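Local coordinates for protein cellulase CEL9M (Clostridium cellulolyticum, PDB 1IA7) that probably hydrolyses internal beta-1,4-glucosidic linkages in cellulose and related beta-glucans, as a family 9 endoglucanase, at residues I360-R365 with K379-L384; H55-H60 with E410-Y415; E121-H126 with Q201-A206. One frame throughout, in Å; residues are numbered along the deposited sequence.

Contact 1: residues I360-R365 with K379-L384. With BGC (beta-D-glucopyranose), chain B.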
# COMPACT_ATOMS: atom_id res chain seq x y z
N ILE A 360 -14.92 0.32 -16.73
CA ILE A 360 -14.38 -0.02 -18.05
C ILE A 360 -13.39 1.02 -18.57
O ILE A 360 -12.72 0.79 -19.58
CB ILE A 360 -15.50 -0.19 -19.10
CG1 ILE A 360 -16.26 1.12 -19.29
CG2 ILE A 360 -16.45 -1.30 -18.68
CD1 ILE A 360 -17.30 1.06 -20.39
N HIS A 361 -13.30 2.15 -17.87
CA HIS A 361 -12.39 3.23 -18.24
C HIS A 361 -11.36 3.51 -17.14
O HIS A 361 -11.27 4.62 -16.63
CB HIS A 361 -13.17 4.52 -18.51
CG HIS A 361 -14.06 4.46 -19.72
ND1 HIS A 361 -13.57 4.56 -21.00
CD2 HIS A 361 -15.40 4.30 -19.83
CE1 HIS A 361 -14.57 4.47 -21.86
NE2 HIS A 361 -15.69 4.31 -21.17
N PRO A 362 -10.57 2.49 -16.75
CA PRO A 362 -9.58 2.73 -15.70
C PRO A 362 -8.48 3.69 -16.13
O PRO A 362 -8.05 3.68 -17.29
CB PRO A 362 -9.05 1.33 -15.40
CG PRO A 362 -9.14 0.66 -16.75
CD PRO A 362 -10.50 1.10 -17.24
N HIS A 363 -8.03 4.54 -15.22
CA HIS A 363 -6.96 5.48 -15.53
C HIS A 363 -5.66 4.70 -15.32
O HIS A 363 -4.97 4.88 -14.32
CB HIS A 363 -7.00 6.70 -14.61
CG HIS A 363 -6.03 7.78 -15.00
ND1 HIS A 363 -6.22 8.58 -16.10
CD2 HIS A 363 -4.85 8.15 -14.46
CE1 HIS A 363 -5.20 9.41 -16.22
NE2 HIS A 363 -4.35 9.17 -15.24
N HIS A 364 -5.35 3.84 -16.28
CA HIS A 364 -4.15 3.00 -16.20
C HIS A 364 -3.61 2.86 -17.62
O HIS A 364 -4.25 2.28 -18.49
CB HIS A 364 -4.54 1.64 -15.61
CG HIS A 364 -3.37 0.77 -15.23
ND1 HIS A 364 -2.72 -0.03 -16.14
CD2 HIS A 364 -2.78 0.55 -14.04
CE1 HIS A 364 -1.78 -0.72 -15.52
NE2 HIS A 364 -1.79 -0.38 -14.24
N ARG A 365 -2.41 3.40 -17.85
CA ARG A 365 -1.80 3.36 -19.17
C ARG A 365 -1.66 1.97 -19.80
O ARG A 365 -2.12 1.77 -20.93
CB ARG A 365 -0.45 4.08 -19.14
CG ARG A 365 -0.59 5.61 -18.99
CD ARG A 365 0.73 6.30 -18.69
NE ARG A 365 0.60 7.76 -18.65
CZ ARG A 365 -0.05 8.45 -17.71
NH1 ARG A 365 -0.64 7.81 -16.70
NH2 ARG A 365 -0.12 9.77 -17.78
N LYS A 379 -11.32 5.68 -25.13
CA LYS A 379 -12.05 4.45 -25.42
C LYS A 379 -11.92 3.48 -24.25
O LYS A 379 -11.04 3.62 -23.41
CB LYS A 379 -11.48 3.80 -26.69
CG LYS A 379 -11.57 4.68 -27.92
CD LYS A 379 -10.69 4.15 -29.05
CE LYS A 379 -11.10 2.75 -29.48
NZ LYS A 379 -10.32 2.31 -30.67
N PRO A 380 -12.82 2.48 -24.18
CA PRO A 380 -12.77 1.50 -23.09
C PRO A 380 -11.42 0.79 -23.09
O PRO A 380 -10.90 0.43 -24.15
CB PRO A 380 -13.92 0.56 -23.42
CG PRO A 380 -14.91 1.46 -24.10
CD PRO A 380 -14.02 2.27 -25.02
N ALA A 381 -10.86 0.58 -21.90
CA ALA A 381 -9.57 -0.09 -21.77
C ALA A 381 -9.53 -1.37 -22.60
O ALA A 381 -10.48 -2.16 -22.60
CB ALA A 381 -9.30 -0.41 -20.31
N LYS A 382 -8.42 -1.57 -23.30
CA LYS A 382 -8.25 -2.74 -24.15
C LYS A 382 -8.06 -4.04 -23.36
O LYS A 382 -8.45 -5.11 -23.82
CB LYS A 382 -7.05 -2.51 -25.08
CG LYS A 382 -6.89 -3.52 -26.20
CD LYS A 382 -5.72 -3.15 -27.11
CE LYS A 382 -5.94 -1.80 -27.78
NZ LYS A 382 -4.76 -1.36 -28.58
N HIS A 383 -7.47 -3.93 -22.18
CA HIS A 383 -7.20 -5.10 -21.35
C HIS A 383 -7.92 -5.07 -20.00
O HIS A 383 -8.25 -4.00 -19.49
CB HIS A 383 -5.70 -5.24 -21.13
CG HIS A 383 -4.90 -5.21 -22.40
ND1 HIS A 383 -5.03 -6.16 -23.39
CD2 HIS A 383 -3.97 -4.33 -22.85
CE1 HIS A 383 -4.22 -5.87 -24.39
NE2 HIS A 383 -3.56 -4.76 -24.08
N LEU A 384 -8.14 -6.25 -19.43
CA LEU A 384 -8.81 -6.39 -18.14
C LEU A 384 -7.80 -6.28 -16.99
O LEU A 384 -6.94 -7.14 -16.82
CB LEU A 384 -9.53 -7.73 -18.07
CG LEU A 384 -10.42 -7.99 -16.85
CD1 LEU A 384 -11.50 -6.94 -16.77
CD2 LEU A 384 -11.03 -9.39 -16.94
C2 BGC B . -1.70 11.13 -14.54
C3 BGC B . -2.17 10.47 -13.24
C4 BGC B . -2.26 11.50 -12.11
C5 BGC B . -3.10 12.70 -12.56
C6 BGC B . -3.14 13.80 -11.51
C1 BGC B . -2.55 12.36 -14.86
O2 BGC B . -1.79 10.19 -15.60
O3 BGC B . -1.28 9.43 -12.88
O4 BGC B . -2.86 10.90 -10.97
O5 BGC B . -2.54 13.27 -13.76
O6 BGC B . -1.84 14.30 -11.23
O HOH W 1 -10.82 5.04 -21.29
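The carbonyl oxygen of Ile-360 accepts one hydrogen bond from the segment opposite, Ala-381 N to Ile-360 O at 3.0 Å, and the CA of Pro-380 adds a longer, strongly bent CH...O contact to the same atom. The amide bond is reasonably straight (155° at the hydrogen). It joins two loops, one before and one after helix 365-368, at the surface of the glycosyl hydrolase family 9 fold.

Side chains close the seam on both flanks of this bond. The ring of His-361 runs alongside that of Pro-380, both pointing the same way, with His-361 CE1 3.8 Å from Pro-380 CG. A chi1 of -67°, which sets CG opposite the carbonyl carbon, lays the imidazole there. A water near the imidazole plane spans the remaining gap, 2.8 Å from His-361 ND1, and donates to Lys-379 O. Further along, the CB of Ala-381 packs on CG and CD of Pro-362, 3.6 Å from Pro-362 CD.

Beyond Pro-362 the chain folds through an inverse gamma turn centred on His-363 and reaches the sugar. There O2 of the beta-D-glucopyranose is held by three nitrogens: His-363 NE2 at 2.8 Å, Arg-365 NH1 at 2.9 Å and Arg-365 NH2 at 2.8 Å. The guanidinium meets O2 with its edge, as the imidazole does.

The backbone N atoms of Ile-360 and His-361 both bond the carboxylate of Asp-401, a predicted active-site residue. The loop and the helix start that follows it thus have a carbonyl fixed by 379-384, amides turned to Asp-401 and basic side chains on the sugar, which is consistent with the 379-384 bond helping to hold the loop that meets both the sugar and Asp-401.

Contact 2: residues H55-H60 with E410-Y415. With ZN (zinc ion), chain D; BGC (beta-D-glucopyranose), chain B.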
# COMPACT_ATOMS: atom_id res chain seq x y z
N HIS A 55 5.26 0.30 -10.90
CA HIS A 55 4.79 1.61 -11.34
C HIS A 55 3.82 1.97 -10.22
O HIS A 55 3.10 1.10 -9.72
CB HIS A 55 4.03 1.48 -12.66
CG HIS A 55 4.86 0.92 -13.77
ND1 HIS A 55 4.34 0.10 -14.75
CD2 HIS A 55 6.17 1.06 -14.06
CE1 HIS A 55 5.30 -0.25 -15.58
NE2 HIS A 55 6.42 0.32 -15.19
N ASP A 56 3.79 3.24 -9.83
CA ASP A 56 2.94 3.67 -8.73
C ASP A 56 1.43 3.51 -8.89
O ASP A 56 0.79 2.87 -8.07
CB ASP A 56 3.21 5.14 -8.39
CG ASP A 56 2.40 5.59 -7.19
OD1 ASP A 56 2.69 5.12 -6.08
OD2 ASP A 56 1.47 6.41 -7.36
N ALA A 57 0.87 4.10 -9.94
CA ALA A 57 -0.58 4.03 -10.14
C ALA A 57 -0.95 3.73 -11.59
O ALA A 57 -0.80 2.61 -12.07
CB ALA A 57 -1.21 5.34 -9.69
N GLY A 58 -1.47 4.75 -12.27
CA GLY A 58 -1.85 4.62 -13.66
C GLY A 58 -0.68 5.12 -14.49
O GLY A 58 -0.64 4.97 -15.71
N ASP A 59 0.28 5.73 -13.79
CA ASP A 59 1.49 6.26 -14.41
C ASP A 59 2.63 5.27 -14.22
O ASP A 59 2.42 4.15 -13.74
CB ASP A 59 1.85 7.61 -13.79
CG ASP A 59 2.06 7.53 -12.28
OD1 ASP A 59 1.84 6.44 -11.71
OD2 ASP A 59 2.42 8.56 -11.67
N HIS A 60 3.84 5.67 -14.57
CA HIS A 60 4.97 4.76 -14.48
C HIS A 60 6.11 5.12 -13.54
O HIS A 60 7.10 4.40 -13.46
CB HIS A 60 5.49 4.49 -15.88
CG HIS A 60 4.47 3.89 -16.79
ND1 HIS A 60 4.43 4.13 -18.15
CD2 HIS A 60 3.42 3.07 -16.52
CE1 HIS A 60 3.41 3.49 -18.68
NE2 HIS A 60 2.78 2.83 -17.71
N GLU A 410 -8.83 6.22 -11.19
CA GLU A 410 -7.45 5.77 -11.11
C GLU A 410 -7.29 4.63 -10.11
O GLU A 410 -8.15 4.43 -9.25
CB GLU A 410 -6.49 6.92 -10.80
CG GLU A 410 -5.02 6.50 -10.93
CD GLU A 410 -4.07 7.67 -11.17
OE1 GLU A 410 -4.33 8.76 -10.63
OE2 GLU A 410 -3.06 7.48 -11.90
N VAL A 411 -6.21 3.88 -10.27
CA VAL A 411 -5.89 2.75 -9.41
C VAL A 411 -4.47 2.98 -8.92
O VAL A 411 -3.75 3.81 -9.48
CB VAL A 411 -5.95 1.43 -10.20
CG1 VAL A 411 -7.35 1.23 -10.76
CG2 VAL A 411 -4.94 1.47 -11.35
N ALA A 412 -4.05 2.28 -7.87
CA ALA A 412 -2.70 2.47 -7.36
C ALA A 412 -2.28 1.36 -6.41
O ALA A 412 -3.11 0.65 -5.86
CB ALA A 412 -2.60 3.82 -6.67
N LEU A 413 -0.98 1.23 -6.23
CA LEU A 413 -0.43 0.22 -5.33
C LEU A 413 -0.99 0.41 -3.92
O LEU A 413 -1.43 -0.56 -3.29
CB LEU A 413 1.09 0.33 -5.29
CG LEU A 413 1.84 0.19 -6.61
CD1 LEU A 413 3.32 0.49 -6.39
CD2 LEU A 413 1.65 -1.22 -7.16
N ASP A 414 -0.97 1.64 -3.42
CA ASP A 414 -1.45 1.88 -2.06
C ASP A 414 -2.93 1.55 -1.90
O ASP A 414 -3.37 1.17 -0.81
CB ASP A 414 -1.15 3.31 -1.60
CG ASP A 414 -2.04 4.36 -2.26
OD1 ASP A 414 -1.84 4.67 -3.45
OD2 ASP A 414 -2.93 4.88 -1.56
N TYR A 415 -3.69 1.67 -2.98
CA TYR A 415 -5.12 1.35 -2.94
C TYR A 415 -5.30 -0.16 -2.66
O TYR A 415 -6.00 -0.55 -1.73
CB TYR A 415 -5.77 1.67 -4.29
CG TYR A 415 -6.08 3.13 -4.58
CD1 TYR A 415 -5.40 4.18 -3.95
CD2 TYR A 415 -7.02 3.46 -5.55
CE1 TYR A 415 -5.65 5.52 -4.29
CE2 TYR A 415 -7.29 4.78 -5.90
CZ TYR A 415 -6.60 5.80 -5.27
OH TYR A 415 -6.87 7.10 -5.66
ZN ZN D . 8.37 -0.01 -15.91
C2 BGC B . -1.70 11.13 -14.54
C3 BGC B . -2.17 10.47 -13.24
C4 BGC B . -2.26 11.50 -12.11
C5 BGC B . -3.10 12.70 -12.56
C6 BGC B . -3.14 13.80 -11.51
C1 BGC B . -2.55 12.36 -14.86
O2 BGC B . -1.79 10.19 -15.60
O3 BGC B . -1.28 9.43 -12.88
O4 BGC B . -2.86 10.90 -10.97
O5 BGC B . -2.54 13.27 -13.76
O6 BGC B . -1.84 14.30 -11.23
O HOH W 2 0.47 3.90 -4.61
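The backbones of Asp-56 and Ala-57 lie close to those of Leu-413 and Ala-412, with Ala-57 CA only 3.8 Å from Ala-412 CA, and Leu-413 N donates to Asp-56 O at 3.0 Å. In the helical barrel of family 9 glycosidases this joins the Asp-Ala-Gly-Asp loop to the first turn of helix 413-430, for which Ala-412 occupies the N-cap position. Nine touching residues, all buried, make up the seam.

Leu-413 bends over the same loop, its CG and methyls packed against the carbonyl oxygens of His-55 and Asp-56. Ala-57 points its methyl into the opposite chain, where it is tightly fitted: Ala-57 CB stands 3.0 Å from Val-411 O, a buried oxygen with no hydrogen-bond partner in the model.

Glu-410, predicted to be an active-site residue, reaches forward with an extended chain, CG opposite the backbone N (chi1 -171°). The two oxygens divide their work. OE1 accepts from the sugar O4 at 2.6 Å, while OE2 accepts from sugar O3 at 2.8 Å and also from Gly-58 N at 3.2 Å. The Gly-58 N-H comes to the anti side of OE2, 24° out of the carboxylate plane and bent at the hydrogen (139°), so this long, bent bond is a second grip on OE2, beside the sugar O3.

The aspartates of the loop are occupied too. Asp-59 folds back to accept from Ala-57 N through OD1, leaving OD2 to His-126. Asp-56 gives OD2 to Tyr-204 and OD1 to a water shared with Asp-414 N and OD1. At the start of the loop, His-55 NE2 binds zinc at 2.1 Å, beside Cys-22, Cys-38 and His-39.

Contact 3: residues E121-H126 with Q201-A206. With BGC (beta-D-glucopyranose), chain B.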
# COMPACT_ATOMS: atom_id res chain seq x y z
N GLU A 121 10.32 11.24 -13.27
CA GLU A 121 9.91 12.59 -12.90
C GLU A 121 8.43 12.66 -13.25
O GLU A 121 8.06 12.59 -14.43
CB GLU A 121 10.72 13.63 -13.68
CG GLU A 121 10.64 15.07 -13.15
CD GLU A 121 9.33 15.76 -13.50
OE1 GLU A 121 9.08 15.98 -14.70
OE2 GLU A 121 8.55 16.08 -12.59
N GLY A 122 7.58 12.79 -12.23
CA GLY A 122 6.14 12.83 -12.42
C GLY A 122 5.54 13.72 -13.49
O GLY A 122 4.70 13.27 -14.27
N ASN A 123 5.95 14.98 -13.53
CA ASN A 123 5.40 15.91 -14.52
C ASN A 123 5.63 15.45 -15.96
O ASN A 123 4.68 15.38 -16.74
CB ASN A 123 5.98 17.31 -14.29
CG ASN A 123 5.54 17.91 -12.97
OD1 ASN A 123 4.35 18.21 -12.78
ND2 ASN A 123 6.48 18.09 -12.05
N ALA A 124 6.87 15.13 -16.30
CA ALA A 124 7.17 14.66 -17.65
C ALA A 124 6.54 13.30 -17.95
O ALA A 124 6.03 13.08 -19.06
CB ALA A 124 8.68 14.59 -17.85
N ASP A 125 6.56 12.39 -16.98
CA ASP A 125 5.99 11.05 -17.16
C ASP A 125 4.50 11.12 -17.52
O ASP A 125 4.01 10.35 -18.34
CB ASP A 125 6.15 10.23 -15.87
CG ASP A 125 5.58 8.82 -16.00
OD1 ASP A 125 6.12 8.02 -16.80
OD2 ASP A 125 4.59 8.50 -15.30
N HIS A 126 3.80 12.06 -16.90
CA HIS A 126 2.38 12.22 -17.13
C HIS A 126 2.00 12.82 -18.49
O HIS A 126 0.85 12.76 -18.89
CB HIS A 126 1.76 13.03 -15.99
CG HIS A 126 1.84 12.34 -14.66
ND1 HIS A 126 1.42 12.92 -13.49
CD2 HIS A 126 2.28 11.10 -14.33
CE1 HIS A 126 1.59 12.08 -12.49
NE2 HIS A 126 2.11 10.96 -12.97
N GLN A 201 7.84 15.19 -4.77
CA GLN A 201 7.32 16.21 -5.67
C GLN A 201 5.95 16.68 -5.18
O GLN A 201 5.66 16.62 -3.98
CB GLN A 201 7.23 15.65 -7.10
CG GLN A 201 8.58 15.21 -7.66
CD GLN A 201 8.54 14.92 -9.15
OE1 GLN A 201 8.17 13.82 -9.58
NE2 GLN A 201 8.92 15.91 -9.95
N SER A 202 5.10 17.14 -6.09
CA SER A 202 3.78 17.61 -5.69
C SER A 202 2.80 16.44 -5.58
O SER A 202 1.71 16.59 -5.04
CB SER A 202 3.24 18.62 -6.71
OG SER A 202 2.85 17.96 -7.90
N PHE A 203 3.22 15.29 -6.09
CA PHE A 203 2.39 14.09 -6.10
C PHE A 203 2.27 13.40 -4.75
O PHE A 203 1.19 12.97 -4.37
CB PHE A 203 2.95 13.13 -7.16
CG PHE A 203 3.08 13.77 -8.51
CD1 PHE A 203 1.95 14.02 -9.28
CD2 PHE A 203 4.32 14.19 -8.98
CE1 PHE A 203 2.06 14.70 -10.50
CE2 PHE A 203 4.44 14.86 -10.19
CZ PHE A 203 3.30 15.12 -10.95
N TYR A 204 3.38 13.30 -4.03
CA TYR A 204 3.35 12.68 -2.72
C TYR A 204 4.04 13.57 -1.71
O TYR A 204 5.19 13.34 -1.32
CB TYR A 204 4.00 11.29 -2.79
CG TYR A 204 3.10 10.26 -3.44
CD1 TYR A 204 2.03 9.70 -2.74
CD2 TYR A 204 3.28 9.90 -4.77
CE1 TYR A 204 1.15 8.81 -3.36
CE2 TYR A 204 2.40 9.00 -5.40
CZ TYR A 204 1.34 8.46 -4.68
OH TYR A 204 0.47 7.58 -5.30
N GLN A 205 3.32 14.61 -1.29
CA GLN A 205 3.84 15.55 -0.31
C GLN A 205 3.57 15.00 1.08
O GLN A 205 2.43 14.89 1.52
CB GLN A 205 3.16 16.91 -0.49
CG GLN A 205 3.37 17.50 -1.88
CD GLN A 205 2.70 18.85 -2.05
OE1 GLN A 205 3.08 19.82 -1.40
NE2 GLN A 205 1.70 18.92 -2.92
N ALA A 206 4.65 14.63 1.76
CA ALA A 206 4.58 14.06 3.10
C ALA A 206 4.49 15.13 4.18
O ALA A 206 4.96 16.25 4.00
CB ALA A 206 5.78 13.17 3.35
C2 BGC B . -1.70 11.13 -14.54
C3 BGC B . -2.17 10.47 -13.24
C4 BGC B . -2.26 11.50 -12.11
C5 BGC B . -3.10 12.70 -12.56
C6 BGC B . -3.14 13.80 -11.51
C1 BGC B . -2.55 12.36 -14.86
O2 BGC B . -1.79 10.19 -15.60
O3 BGC B . -1.28 9.43 -12.88
O4 BGC B . -2.86 10.90 -10.97
O5 BGC B . -2.54 13.27 -13.76
O6 BGC B . -1.84 14.30 -11.23
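The N-cap of helix 122-125 is where Gln-201 docks: its NE2 donates to Glu-121 OE2 at 2.7 Å, with the acceptor close to the amide plane of Gln-201 and the bond using the anti lone pair of OE2. The amide and carboxylate planes stand almost perpendicular, 82° apart. The other end of the amide is used as well, for Gln-201 OE1 accepts from Gly-122 N at 2.9 Å, in the carbonyl plane on a lone pair, and also from Gln-118.

The carboxylate itself is a side-chain helix cap. Bent at chi2 (-76°), Glu-121 turns back over the first turn, where OE1 takes Ala-124 N and OE2 takes Asn-123 N, both from above the plane. Asn-123 ND2 reaches OE2 from the syn side, giving that oxygen three donors.

Next to the cap, Phe-203 packs its CE2 on Gly-122 CA at 3.5 Å. His-126 turns an edge to the face of Phe-203 in an offset edge-to-face pair, centroids 4.8 Å apart. Sugar C2 sits over the centre of one imidazole face, 3.7 Å above its plane, with Gly-122 O near the rim of the opposite face, while NE2 bonds Asp-59.

From the N terminus, residues 55-60 come first and find their partner 410-415 only near the end of the chain, so contact 2 closes a very long loop. The other two contacts fall within that span, one after the other and without crossing. Contact 3 closes first, joining the short helix after strand 115-119 to the loop before helix 210-224. Contact 1 then closes a 13-residue excursion holding helix 365-368. Contact 2 is the hub: Arg-365 NH1 of contact 1 reaches Gly-58 O at 3.0 Å, and contact 3 leans on the same loop through Tyr-204. All three also touch the same glucose unit.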